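Local coordinates for protein glutathione S-transferase (Cupriavidus metallidurans, PDB 4MK3) that binds glutathione sulfinic acid and probably catalyses the transfer of glutathione to electrophilic substrates, at residues A[34-39]-A[178-183]; A[41-46]-A[213-218]; A[88-93]-A[107-112]; A[167-170]-A[174-177]; A[184-189]-A[207-212]. All blocks are in the same frame, centred on the assembly; numbering follows the deposited sequence. Where two conformers were deposited one is given.

Contact 1. Residues A[34-39]-A[178-183]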
# COMPACT_ATOMS: atom_id res chain seq x y z
N ALA A 34 9.33 5.21 6.10
CA ALA A 34 10.58 5.79 5.66
C ALA A 34 11.76 5.01 6.22
O ALA A 34 12.78 4.85 5.55
CB ALA A 34 10.68 7.25 6.06
N ARG A 35 11.61 4.45 7.43
CA ARG A 35 12.71 3.67 8.00
C ARG A 35 12.97 2.43 7.16
O ARG A 35 14.12 2.07 6.93
CB ARG A 35 12.47 3.27 9.44
CG ARG A 35 13.71 2.63 10.06
CD ARG A 35 13.46 2.03 11.40
NE ARG A 35 14.71 1.68 12.06
CZ ARG A 35 14.79 1.23 13.30
NH1 ARG A 35 13.67 1.03 14.00
NH2 ARG A 35 15.96 1.00 13.85
N LYS A 36 11.91 1.80 6.69
CA LYS A 36 12.06 0.66 5.79
C LYS A 36 12.92 1.01 4.58
O LYS A 36 13.84 0.28 4.20
CB LYS A 36 10.68 0.13 5.36
CG LYS A 36 10.73 -1.01 4.35
CD LYS A 36 9.33 -1.52 3.97
CE LYS A 36 8.53 -0.42 3.31
NZ LYS A 36 7.23 -0.90 2.74
N VAL A 37 12.63 2.15 3.95
CA VAL A 37 13.39 2.60 2.80
C VAL A 37 14.84 2.92 3.18
O VAL A 37 15.76 2.56 2.47
CB VAL A 37 12.72 3.83 2.16
CG1 VAL A 37 13.67 4.50 1.16
CG2 VAL A 37 11.39 3.43 1.53
N ARG A 38 15.04 3.60 4.29
CA ARG A 38 16.38 3.92 4.72
C ARG A 38 17.20 2.67 5.03
O ARG A 38 18.39 2.62 4.71
CB ARG A 38 16.34 4.86 5.91
CG ARG A 38 15.65 6.17 5.60
CD ARG A 38 15.55 7.00 6.83
NE ARG A 38 16.87 7.36 7.31
CZ ARG A 38 17.14 7.64 8.57
NH1 ARG A 38 16.17 7.56 9.46
NH2 ARG A 38 18.37 7.98 8.93
N VAL A 39 16.57 1.67 5.62
CA VAL A 39 17.26 0.40 5.86
C VAL A 39 17.66 -0.24 4.53
O VAL A 39 18.79 -0.70 4.38
CB VAL A 39 16.42 -0.54 6.73
CG1 VAL A 39 16.99 -1.96 6.71
CG2 VAL A 39 16.33 0.01 8.16
N ALA A 178 11.28 -8.75 3.49
CA ALA A 178 10.31 -9.18 4.47
C ALA A 178 10.77 -8.87 5.89
O ALA A 178 10.02 -8.33 6.72
CB ALA A 178 10.03 -10.68 4.32
N ASP A 179 12.02 -9.23 6.17
CA ASP A 179 12.60 -8.98 7.49
C ASP A 179 12.73 -7.51 7.79
O ASP A 179 12.43 -7.07 8.90
CB ASP A 179 13.95 -9.69 7.55
CG ASP A 179 13.82 -11.14 7.22
OD1 ASP A 179 13.25 -11.90 8.05
OD2 ASP A 179 14.24 -11.53 6.11
N VAL A 180 13.19 -6.74 6.81
CA VAL A 180 13.28 -5.29 6.99
C VAL A 180 11.92 -4.72 7.42
O VAL A 180 11.83 -3.97 8.38
CB VAL A 180 13.74 -4.60 5.69
CG1 VAL A 180 13.75 -3.10 5.84
CG2 VAL A 180 15.11 -5.08 5.28
N ALA A 181 10.89 -5.09 6.68
CA ALA A 181 9.56 -4.54 6.89
C ALA A 181 9.02 -4.94 8.27
O ALA A 181 8.51 -4.11 9.02
CB ALA A 181 8.64 -4.98 5.78
N VAL A 182 9.15 -6.21 8.62
CA VAL A 182 8.71 -6.69 9.93
C VAL A 182 9.48 -6.03 11.06
O VAL A 182 8.89 -5.55 12.03
CB VAL A 182 8.80 -8.24 10.01
CG1 VAL A 182 8.55 -8.72 11.43
CG2 VAL A 182 7.80 -8.87 9.04
N GLY A 183 10.80 -5.90 10.90
CA GLY A 183 11.61 -5.26 11.91
C GLY A 183 11.21 -3.82 12.16
O GLY A 183 11.21 -3.32 13.29

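Contact 2. Residues A[41-46]-A[213-218]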
# COMPACT_ATOMS: atom_id res chain seq x y z
N LEU A 41 18.19 1.29 1.67
CA LEU A 41 19.29 2.07 1.09
C LEU A 41 20.62 1.81 1.78
O LEU A 41 21.66 1.73 1.14
CB LEU A 41 18.96 3.56 1.10
CG LEU A 41 17.79 3.93 0.19
CD1 LEU A 41 17.26 5.31 0.52
CD2 LEU A 41 18.22 3.90 -1.26
N ALA A 42 20.60 1.66 3.09
CA ALA A 42 21.81 1.36 3.84
C ALA A 42 22.35 -0.04 3.50
O ALA A 42 23.54 -0.22 3.28
CB ALA A 42 21.55 1.47 5.32
N GLU A 43 21.45 -1.02 3.47
CA GLU A 43 21.87 -2.38 3.15
C GLU A 43 22.51 -2.45 1.75
O GLU A 43 23.48 -3.19 1.55
CB GLU A 43 20.69 -3.35 3.21
CG GLU A 43 20.04 -3.52 4.57
CD GLU A 43 20.81 -4.39 5.55
OE1 GLU A 43 21.85 -4.97 5.17
OE2 GLU A 43 20.35 -4.50 6.72
N LYS A 44 21.96 -1.66 0.82
CA LYS A 44 22.40 -1.65 -0.59
C LYS A 44 23.62 -0.73 -0.81
O LYS A 44 24.22 -0.72 -1.90
CB LYS A 44 21.28 -1.15 -1.48
CG LYS A 44 19.96 -1.91 -1.42
CD LYS A 44 20.07 -3.28 -1.96
CE LYS A 44 20.39 -3.33 -3.45
NZ LYS A 44 20.36 -4.74 -3.86
N LYS A 45 23.98 0.04 0.21
CA LYS A 45 25.08 1.00 0.14
C LYS A 45 24.85 2.04 -0.96
O LYS A 45 25.77 2.42 -1.70
CB LYS A 45 26.41 0.27 -0.05
CG LYS A 45 26.69 -0.74 1.05
CD LYS A 45 28.02 -1.44 0.84
CE LYS A 45 28.26 -2.50 1.89
NZ LYS A 45 28.31 -1.93 3.27
N ILE A 46 23.61 2.51 -1.03
CA ILE A 46 23.23 3.56 -1.97
C ILE A 46 23.24 4.91 -1.27
O ILE A 46 22.56 5.10 -0.27
CB ILE A 46 21.84 3.27 -2.55
CG1 ILE A 46 21.86 1.94 -3.30
CG2 ILE A 46 21.40 4.40 -3.49
CD1 ILE A 46 20.49 1.40 -3.59
N GLU A 213 17.98 -5.93 15.16
CA GLU A 213 18.34 -4.61 15.66
C GLU A 213 19.85 -4.46 15.85
O GLU A 213 20.34 -3.37 16.11
CB GLU A 213 17.59 -4.29 16.95
CG GLU A 213 18.09 -5.06 18.14
CD GLU A 213 17.18 -4.93 19.34
OE1 GLU A 213 16.10 -4.32 19.24
OE2 GLU A 213 17.57 -5.46 20.40
N LYS A 214 20.59 -5.56 15.72
CA LYS A 214 22.04 -5.52 15.72
C LYS A 214 22.64 -5.21 14.35
O LYS A 214 23.85 -4.98 14.24
CB LYS A 214 22.59 -6.84 16.23
CG LYS A 214 22.37 -7.05 17.70
CD LYS A 214 22.81 -8.46 18.09
CE LYS A 214 22.58 -8.74 19.55
NZ LYS A 214 23.04 -10.11 19.89
N ARG A 215 21.81 -5.20 13.31
CA ARG A 215 22.31 -4.86 11.98
C ARG A 215 22.60 -3.37 11.93
O ARG A 215 21.87 -2.56 12.49
CB ARG A 215 21.29 -5.22 10.90
CG ARG A 215 21.07 -6.74 10.77
CD ARG A 215 20.18 -7.07 9.60
NE ARG A 215 20.85 -6.90 8.32
CZ ARG A 215 21.52 -7.84 7.68
NH1 ARG A 215 21.64 -9.07 8.21
NH2 ARG A 215 22.08 -7.58 6.50
N GLN A 216 23.67 -3.03 11.24
CA GLN A 216 24.11 -1.63 11.13
C GLN A 216 22.98 -0.73 10.61
O GLN A 216 22.81 0.41 11.07
CB GLN A 216 25.32 -1.53 10.21
CG GLN A 216 26.01 -0.17 10.33
CD GLN A 216 26.61 0.02 11.70
OE1 GLN A 216 27.38 -0.82 12.17
NE2 GLN A 216 26.24 1.10 12.37
N SER A 217 22.23 -1.22 9.63
CA SER A 217 21.16 -0.43 9.04
C SER A 217 20.08 -0.05 10.06
O SER A 217 19.50 1.03 9.98
CB SER A 217 20.55 -1.22 7.89
OG SER A 217 20.04 -2.45 8.40
N PHE A 218 19.78 -0.95 10.99
CA PHE A 218 18.85 -0.64 12.06
C PHE A 218 19.47 0.29 13.10
O PHE A 218 18.85 1.26 13.53
CB PHE A 218 18.29 -1.93 12.69
CG PHE A 218 17.12 -2.50 11.92
CD1 PHE A 218 17.31 -3.19 10.75
CD2 PHE A 218 15.83 -2.27 12.35
CE1 PHE A 218 16.23 -3.68 10.02
CE2 PHE A 218 14.73 -2.74 11.63
CZ PHE A 218 14.95 -3.44 10.46

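Contact 3. Residues A[88-93]-A[107-112]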
# COMPACT_ATOMS: atom_id res chain seq x y z
N ILE A 88 9.55 2.54 -3.72
CA ILE A 88 10.92 2.99 -3.50
C ILE A 88 11.83 1.82 -3.13
O ILE A 88 12.93 1.69 -3.65
CB ILE A 88 10.97 4.06 -2.40
CG1 ILE A 88 10.15 5.30 -2.81
CG2 ILE A 88 12.42 4.42 -2.10
CD1 ILE A 88 9.86 6.21 -1.62
N ALA A 89 11.35 0.96 -2.24
CA ALA A 89 12.15 -0.20 -1.84
C ALA A 89 12.47 -1.12 -3.02
O ALA A 89 13.61 -1.55 -3.19
CB ALA A 89 11.45 -0.97 -0.72
N GLU A 90 11.46 -1.43 -3.82
CA GLU A 90 11.63 -2.28 -5.00
C GLU A 90 12.63 -1.69 -6.00
O GLU A 90 13.48 -2.38 -6.55
CB GLU A 90 10.27 -2.52 -5.66
CG GLU A 90 10.28 -3.22 -7.01
CD GLU A 90 8.91 -3.27 -7.65
OE1 GLU A 90 8.10 -2.32 -7.45
OE2 GLU A 90 8.65 -4.25 -8.38
N TYR A 91 12.51 -0.39 -6.23
CA TYR A 91 13.42 0.26 -7.15
C TYR A 91 14.85 0.31 -6.59
O TYR A 91 15.80 0.01 -7.30
CB TYR A 91 12.91 1.66 -7.45
CG TYR A 91 13.80 2.40 -8.42
CD1 TYR A 91 14.04 1.90 -9.69
CD2 TYR A 91 14.40 3.58 -8.05
CE1 TYR A 91 14.85 2.56 -10.57
CE2 TYR A 91 15.21 4.26 -8.94
CZ TYR A 91 15.43 3.74 -10.19
OH TYR A 91 16.24 4.41 -11.07
N ALA A 92 14.99 0.66 -5.31
CA ALA A 92 16.32 0.72 -4.70
C ALA A 92 17.05 -0.63 -4.78
O ALA A 92 18.25 -0.68 -4.98
CB ALA A 92 16.22 1.18 -3.26
N ASP A 93 16.31 -1.72 -4.62
CA ASP A 93 16.93 -3.04 -4.71
C ASP A 93 17.60 -3.30 -6.06
O ASP A 93 18.52 -4.10 -6.15
CB ASP A 93 15.90 -4.14 -4.40
CG ASP A 93 16.56 -5.45 -4.04
OD1 ASP A 93 17.59 -5.45 -3.32
OD2 ASP A 93 16.08 -6.51 -4.50
N ARG A 107 7.48 -16.87 -7.23
CA ARG A 107 6.90 -17.39 -6.00
C ARG A 107 7.60 -16.85 -4.76
O ARG A 107 6.97 -16.52 -3.76
CB ARG A 107 6.98 -18.91 -6.05
CG ARG A 107 6.74 -19.64 -4.75
CD ARG A 107 7.03 -21.12 -4.96
NE ARG A 107 8.39 -21.34 -5.46
CZ ARG A 107 8.79 -22.40 -6.15
NH1 ARG A 107 10.05 -22.49 -6.55
NH2 ARG A 107 7.93 -23.37 -6.45
N GLU A 108 8.92 -16.75 -4.86
CA GLU A 108 9.73 -16.29 -3.76
C GLU A 108 9.50 -14.79 -3.54
O GLU A 108 9.41 -14.31 -2.40
CB GLU A 108 11.20 -16.63 -4.06
CG GLU A 108 11.53 -18.14 -4.03
CD GLU A 108 10.93 -18.96 -5.18
OE1 GLU A 108 10.81 -18.46 -6.33
OE2 GLU A 108 10.60 -20.14 -4.95
N ARG A 109 9.36 -14.06 -4.64
CA ARG A 109 9.02 -12.65 -4.63
C ARG A 109 7.64 -12.44 -4.01
O ARG A 109 7.45 -11.56 -3.18
CB ARG A 109 9.07 -12.09 -6.05
CG ARG A 109 8.94 -10.58 -6.15
CD ARG A 109 9.29 -10.12 -7.56
NE ARG A 109 9.58 -8.69 -7.62
CZ ARG A 109 10.80 -8.16 -7.62
NH1 ARG A 109 11.89 -8.92 -7.55
NH2 ARG A 109 10.94 -6.84 -7.67
N LEU A 110 6.67 -13.27 -4.41
CA LEU A 110 5.33 -13.21 -3.82
C LEU A 110 5.40 -13.28 -2.29
O LEU A 110 4.77 -12.50 -1.59
CB LEU A 110 4.49 -14.38 -4.33
CG LEU A 110 3.15 -14.64 -3.64
CD1 LEU A 110 2.22 -13.46 -3.82
CD2 LEU A 110 2.48 -15.90 -4.16
N GLU A 111 6.15 -14.25 -1.80
CA GLU A 111 6.27 -14.48 -0.37
C GLU A 111 6.82 -13.24 0.34
O GLU A 111 6.27 -12.79 1.33
CB GLU A 111 7.17 -15.69 -0.13
CG GLU A 111 7.35 -16.09 1.31
CD GLU A 111 8.39 -17.21 1.46
OE1 GLU A 111 9.13 -17.49 0.49
OE2 GLU A 111 8.48 -17.81 2.56
N VAL A 112 7.88 -12.67 -0.19
CA VAL A 112 8.49 -11.48 0.37
C VAL A 112 7.56 -10.27 0.30
O VAL A 112 7.47 -9.51 1.26
CB VAL A 112 9.85 -11.18 -0.31
CG1 VAL A 112 10.38 -9.78 -0.01
CG2 VAL A 112 10.86 -12.24 0.10
O HOH W 1 13.09 -5.11 -7.41

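Contact 4. Residues A[167-170]-A[174-177]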
# COMPACT_ATOMS: atom_id res chain seq x y z
N LYS A 167 11.79 -20.53 11.79
CA LYS A 167 12.78 -20.15 10.79
C LYS A 167 13.74 -19.07 11.29
O LYS A 167 13.42 -18.30 12.18
CB LYS A 167 12.08 -19.67 9.51
CG LYS A 167 11.36 -20.74 8.74
CD LYS A 167 10.58 -20.15 7.55
CE LYS A 167 9.29 -19.45 8.00
NZ LYS A 167 8.47 -18.95 6.84
N THR A 168 14.91 -19.01 10.67
CA THR A 168 15.92 -17.99 10.95
C THR A 168 15.47 -16.60 10.55
O THR A 168 15.56 -15.65 11.34
CB THR A 168 17.25 -18.38 10.25
OG1 THR A 168 17.72 -19.61 10.81
CG2 THR A 168 18.31 -17.29 10.40
N TRP A 169 14.97 -16.50 9.33
CA TRP A 169 14.39 -15.28 8.80
C TRP A 169 13.00 -15.58 8.25
O TRP A 169 12.59 -16.72 8.15
CB TRP A 169 15.28 -14.69 7.69
CG TRP A 169 16.65 -14.23 8.11
CD1 TRP A 169 17.84 -14.78 7.76
CD2 TRP A 169 16.95 -13.09 8.92
NE1 TRP A 169 18.87 -14.06 8.30
CE2 TRP A 169 18.35 -13.01 9.01
CE3 TRP A 169 16.18 -12.12 9.58
CZ2 TRP A 169 19.01 -11.99 9.72
CZ3 TRP A 169 16.83 -11.11 10.28
CH2 TRP A 169 18.23 -11.06 10.35
N CYS A 170 12.27 -14.53 7.91
CA CYS A 170 10.87 -14.70 7.51
C CYS A 170 10.66 -15.74 6.42
O CYS A 170 9.68 -16.49 6.49
CB CYS A 170 10.28 -13.38 7.05
SG CYS A 170 9.91 -12.22 8.39
N HIS A 174 17.56 -16.69 4.28
CA HIS A 174 18.12 -15.39 3.92
C HIS A 174 17.30 -14.23 4.37
O HIS A 174 16.09 -14.26 4.34
CB HIS A 174 18.29 -15.28 2.41
CG HIS A 174 19.47 -16.03 1.90
ND1 HIS A 174 19.49 -17.41 1.80
CD2 HIS A 174 20.69 -15.61 1.51
CE1 HIS A 174 20.67 -17.79 1.35
NE2 HIS A 174 21.41 -16.72 1.15
N TYR A 175 18.03 -13.18 4.74
CA TYR A 175 17.47 -11.86 5.04
C TYR A 175 16.96 -11.21 3.75
O TYR A 175 17.67 -11.18 2.74
CB TYR A 175 18.59 -11.03 5.62
CG TYR A 175 18.32 -9.59 6.03
CD1 TYR A 175 17.67 -9.28 7.21
CD2 TYR A 175 18.80 -8.55 5.27
CE1 TYR A 175 17.48 -7.98 7.60
CE2 TYR A 175 18.62 -7.24 5.65
CZ TYR A 175 17.97 -6.97 6.82
OH TYR A 175 17.83 -5.67 7.24
N THR A 176 15.72 -10.73 3.82
CA THR A 176 15.06 -10.09 2.68
C THR A 176 14.29 -8.87 3.15
O THR A 176 14.24 -8.52 4.33
CB THR A 176 14.03 -11.05 2.02
OG1 THR A 176 12.94 -11.27 2.92
CG2 THR A 176 14.66 -12.37 1.59
N LEU A 177 13.67 -8.21 2.18
CA LEU A 177 12.79 -7.09 2.48
C LEU A 177 11.68 -7.48 3.46
O LEU A 177 11.18 -6.62 4.19
CB LEU A 177 12.20 -6.56 1.17
CG LEU A 177 11.22 -5.39 1.26
CD1 LEU A 177 11.86 -4.16 1.88
CD2 LEU A 177 10.68 -5.05 -0.13

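Contact 5. Residues A[184-189]-A[207-212]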
# COMPACT_ATOMS: atom_id res chain seq x y z
N CYS A 184 10.91 -3.11 11.07
CA CYS A 184 10.46 -1.73 11.18
C CYS A 184 9.12 -1.60 11.90
O CYS A 184 8.90 -0.67 12.70
CB CYS A 184 10.40 -1.07 9.81
SG CYS A 184 12.06 -0.69 9.12
N ALA A 185 8.23 -2.56 11.63
CA ALA A 185 6.91 -2.58 12.25
C ALA A 185 7.03 -2.86 13.75
O ALA A 185 6.41 -2.16 14.56
CB ALA A 185 5.99 -3.59 11.55
N LEU A 186 7.79 -3.87 14.12
CA LEU A 186 7.90 -4.23 15.52
C LEU A 186 8.58 -3.13 16.32
O LEU A 186 8.14 -2.78 17.41
CB LEU A 186 8.64 -5.54 15.68
CG LEU A 186 7.98 -6.79 15.09
CD1 LEU A 186 8.90 -7.98 15.27
CD2 LEU A 186 6.61 -7.00 15.75
N ALA A 187 9.63 -2.53 15.74
CA ALA A 187 10.30 -1.42 16.39
C ALA A 187 9.39 -0.20 16.54
O ALA A 187 9.49 0.55 17.51
CB ALA A 187 11.58 -1.04 15.60
N TYR A 188 8.50 -0.00 15.56
CA TYR A 188 7.55 1.09 15.66
C TYR A 188 6.59 0.90 16.83
O TYR A 188 6.29 1.84 17.55
CB TYR A 188 6.77 1.29 14.36
CG TYR A 188 5.89 2.50 14.41
CD1 TYR A 188 6.42 3.78 14.32
CD2 TYR A 188 4.51 2.39 14.50
CE1 TYR A 188 5.61 4.90 14.35
CE2 TYR A 188 3.71 3.49 14.52
CZ TYR A 188 4.26 4.74 14.43
OH TYR A 188 3.45 5.88 14.48
N LEU A 189 6.11 -0.34 17.01
CA LEU A 189 5.28 -0.63 18.17
C LEU A 189 6.04 -0.40 19.47
O LEU A 189 5.49 0.19 20.39
CB LEU A 189 4.76 -2.06 18.09
CG LEU A 189 3.75 -2.39 16.99
CD1 LEU A 189 3.32 -3.86 17.08
CD2 LEU A 189 2.52 -1.49 17.00
N ALA A 207 13.05 -12.96 19.49
CA ALA A 207 14.36 -13.43 19.06
C ALA A 207 14.74 -12.79 17.72
O ALA A 207 15.88 -12.38 17.51
CB ALA A 207 14.36 -14.95 18.98
N PHE A 208 13.77 -12.72 16.82
CA PHE A 208 13.96 -12.06 15.54
C PHE A 208 14.38 -10.62 15.72
O PHE A 208 15.35 -10.17 15.11
CB PHE A 208 12.65 -12.15 14.74
CG PHE A 208 12.57 -11.24 13.55
CD1 PHE A 208 12.09 -9.95 13.68
CD2 PHE A 208 12.95 -11.69 12.31
CE1 PHE A 208 12.01 -9.11 12.60
CE2 PHE A 208 12.89 -10.82 11.20
CZ PHE A 208 12.42 -9.55 11.37
N GLN A 209 13.67 -9.89 16.58
CA GLN A 209 13.94 -8.47 16.70
C GLN A 209 15.29 -8.21 17.36
O GLN A 209 16.00 -7.26 17.00
CB GLN A 209 12.82 -7.76 17.47
CG GLN A 209 12.86 -6.24 17.30
CD GLN A 209 12.50 -5.78 15.91
OE1 GLN A 209 12.02 -6.54 15.09
NE2 GLN A 209 12.77 -4.52 15.62
N GLU A 210 15.66 -9.04 18.31
CA GLU A 210 16.95 -8.91 18.98
C GLU A 210 18.09 -9.05 17.99
O GLU A 210 19.10 -8.36 18.09
CB GLU A 210 17.07 -9.96 20.09
CG GLU A 210 16.22 -9.63 21.31
CD GLU A 210 16.52 -10.54 22.50
OE1 GLU A 210 15.88 -10.36 23.55
OE2 GLU A 210 17.39 -11.42 22.36
N LYS A 211 17.91 -9.91 17.01
CA LYS A 211 18.91 -10.10 15.97
C LYS A 211 18.92 -8.94 14.97
O LYS A 211 19.97 -8.38 14.64
CB LYS A 211 18.63 -11.41 15.24
CG LYS A 211 19.59 -11.72 14.15
CD LYS A 211 19.43 -13.17 13.70
CE LYS A 211 18.05 -13.43 13.12
NZ LYS A 211 18.08 -14.73 12.39
N ILE A 212 17.75 -8.58 14.47
CA ILE A 212 17.72 -7.62 13.40
C ILE A 212 18.21 -6.25 13.89
O ILE A 212 18.82 -5.49 13.12
CB ILE A 212 16.34 -7.56 12.72
CG1 ILE A 212 16.49 -7.06 11.27
CG2 ILE A 212 15.38 -6.72 13.54
CD1 ILE A 212 15.20 -7.13 10.51

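Contact 1. Residues A[34-39]-A[178-183]
Val39 of helix 32-44 and Val180 of helix 177-192 meet where the two domains of the glutathione S-transferase fold pack together. The first helix of the thioredoxin-like N-terminal domain lies here against a helix of the all-helical C-terminal domain. The short segments run roughly antiparallel, at 141°, with their axes 9.2 Å apart at closest approach. The tight part is the valine pair. The two side chains reach toward each other tip to tip, with Val39 CG1 3.5 Å from Val180 CG1. Val180 CG1 stands opposite its own backbone N (chi1 176°), and from there it also approaches the backbone of the other helix, 3.8 Å from Lys36 O. Packing is looser along Lys36. Its methylene chain crosses Val180 at about a right angle, with CG 4.0 Å from Val180 CG1. The chain starts extended and bends at chi3 (62°). Its ammonium group turns to the helix 106-134, where Glu116 and Asp120 form salt bridges with it. No hydrogen bond joins the two segments, and all four touching residues are buried. On the Lys36 side, Ala181 CB rests 4.0 Å from Lys36 CD.

Contact 2. Residues A[41-46]-A[213-218]
Glu43 bends at chi2 (-77°) and Arg215 bends at chi3 (73°), which brings a carboxylate and a guanidinium together across the domain boundary. The two side chains cross at about a right angle, and their flat ends are turned 36° apart. Arg215 grips side-on with two nitrogens. NH2 donates to Glu43 OE1 at 2.9 Å, almost straight and in the guanidinium plane. NE donates to Glu43 OE2, also at 2.9 Å. Both oxygens are met on the syn side, though tilted out of the carboxylate plane. Ser217 OG adds a third bond, 2.7 Å to Glu43 OE2. It comes from above the carboxylate plane, on the face opposite Arg215 NE. OE2 is thus held from both faces, which should fix the rotation of the carboxylate. Beside this polar group Ala42 CB packs on Ser217 CB at 3.9 Å. An alanine in place of Glu43 would probably leave the Arg215 guanidinium without its negative mate and the Ser217 hydroxyl without its acceptor. Tyr175 adds a cation-pi contact to Arg215 and a weak hydrogen bond between its OH and Glu43 OE2. The contact joins the C-terminal end of helix 32-44, closed by a Schellman motif at Lys45, to the start of helix 216-219, whose N-cap is Arg215. Helix 203-212 comes just before it in the chain.

Contact 3. Residues A[88-93]-A[107-112]
Glu90 and Arg109 bridge helix 85-94 and helix 106-134, which stay well apart, with the CA atoms of this closest pair 10.7 Å from each other. The gap is spanned by long side chains and one water. Arg109 runs extended from CG to NE and turns its guanidinium at the last torsion (chi4 98°). Glu90 is extended beyond CG, which itself lies opposite the backbone N (chi1 172°). The two side chains cross at about a right angle, and the carboxylate and guanidinium planes are 39° apart. Glu90 OE2 lies 3.5 Å from Arg109 NH2, at the edge of the guanidinium and in its plane. This is a long salt bridge and not a hydrogen bond. Arg109 NH2 donates instead to a water, at 2.8 Å, and the water donates to Glu90 O at 2.9 Å. One nitrogen therefore links to both the side chain and the backbone of Glu90. Glu90 CG also sits 3.7 Å from Arg109 NH2. Arg109 NH1 is held by the carbonyl of Pro103, which probably helps to hold the guanidinium in place. Arg109 NE forms a salt bridge with Glu90 OE2 of the second subunit, and Glu90 OE2 of this chain pairs with Arg109 NE of the second subunit. Two glutamates and two arginines thus form one reciprocal charge network across the dimer interface. Such pairing of the N-terminal domain of one subunit with the helical domain of the other is the classic glutathione S-transferase dimer.

Contact 4. Residues A[167-170]-A[174-177]
Trp169 and Tyr175 pack in the loop that leads into helix 177-192, just ahead of its N-cap, Thr176. Residues Thr176 to Asp179 match the Thr-x-x-Asp N-capping box known from glutathione S-transferases. Thr176 OG1 bonds the amide of Ala178, and Asp179 OD2 turns back to the amide of Thr176. The aromatic pair is edge-to-face. The edge of Tyr175 points at the face of the Trp169 six-membered ring, with centroids 5.0 Å apart and planes at 66°. Tyr175 CD1 comes down toward the rim of that face, 3.7 Å from Trp169 CH2. Further along the indole, Tyr175 CB sits over the five-membered ring, 4.1 Å from its centroid, as a CH-pi contact. Even the backbone takes part: Tyr175 N lies over the same ring system, 3.4 Å from Trp169 CD1. With chi1 at -65°, CG lies beside the backbone N of Trp169, and the indole extends across to Tyr175. Trp169 CB also touches His174 O at 3.5 Å. Lys211 of helix 203-212 makes a cation-pi contact with the indole. Replacing Trp169 by an alanine would probably open a gap beside the Tyr175 ring and cost Lys211 its aromatic partner. Within 167-170 the loop is tied back on itself: Lys167 NZ donates to Cys170 O at 2.8 Å, the nitrogen lying 25° out of the carbonyl plane.

Contact 5. Residues A[184-189]-A[207-212]
Leu186 and Gln209 carry the approach of helix 177-192 and helix 203-212, which cross almost at a right angle, 99° between the short segments. The axes come within 10.6 Å, and the CA atoms of these two residues are 7.5 Å apart. Gln209 CG lies anti to the backbone N and the chain then bends at chi2 (69°), which lays the amide against the other helix. There Leu186 and Gln209 slide past each other in opposite directions. The amide oxygen faces carbon: Gln209 OE1 is 3.4 Å from Leu186 CD1 and 3.6 Å from Leu186 CB. It is buried by this contact and has no hydrogen-bonding partner in the model. The amide nitrogen fares better. Gln209 NE2 bonds the carbonyl of Gly183, one turn back on the same helix as Leu186, and this is likely to fix which way round the amide lies. NE2 also lies 3.7 Å from Ala187 CB. The remaining contact is apolar, Leu186 CD1 meeting Phe208 CD1 at 4.1 Å, with the leucine methyl oblique to the ring. No hydrogen bond joins the two segments themselves. Around them, Leu157 and Leu164 of helix 143-164 touch Leu186 and Phe208 respectively, and Trp198 of the short helix 198-201 packs on both Leu186 and Gln209. Ala187 also meets Arg35 of helix 32-44, which brings the N-terminal domain to the edge of this junction.

In the fold
Contact 1 lies at the heart of the chain, and its Lys36 side chain comes about 5 Å from bound glutathione sulfinic acid. Lys36 NZ is hydrogen-bonded to Ser85 OG, and Ser85 lines the ligand pocket. Contact 2 continues along helix 32-44, its centre 9 Å away, and Arg35 NH2 reaches Phe218 O at 2.9 Å. From contact 2, Lys44 NZ forms a salt bridge with Asp93 OD1 of contact 3 at 2.9 Å. Contact 4 is joined to contact 1 by Asp179 OD1 and Cys170 N, 2.8 Å apart, and to contact 5 by Thr168 O and Lys211 NZ, 2.9 Å apart. Contacts 3 and 5 do not touch; their centres are 20 Å apart.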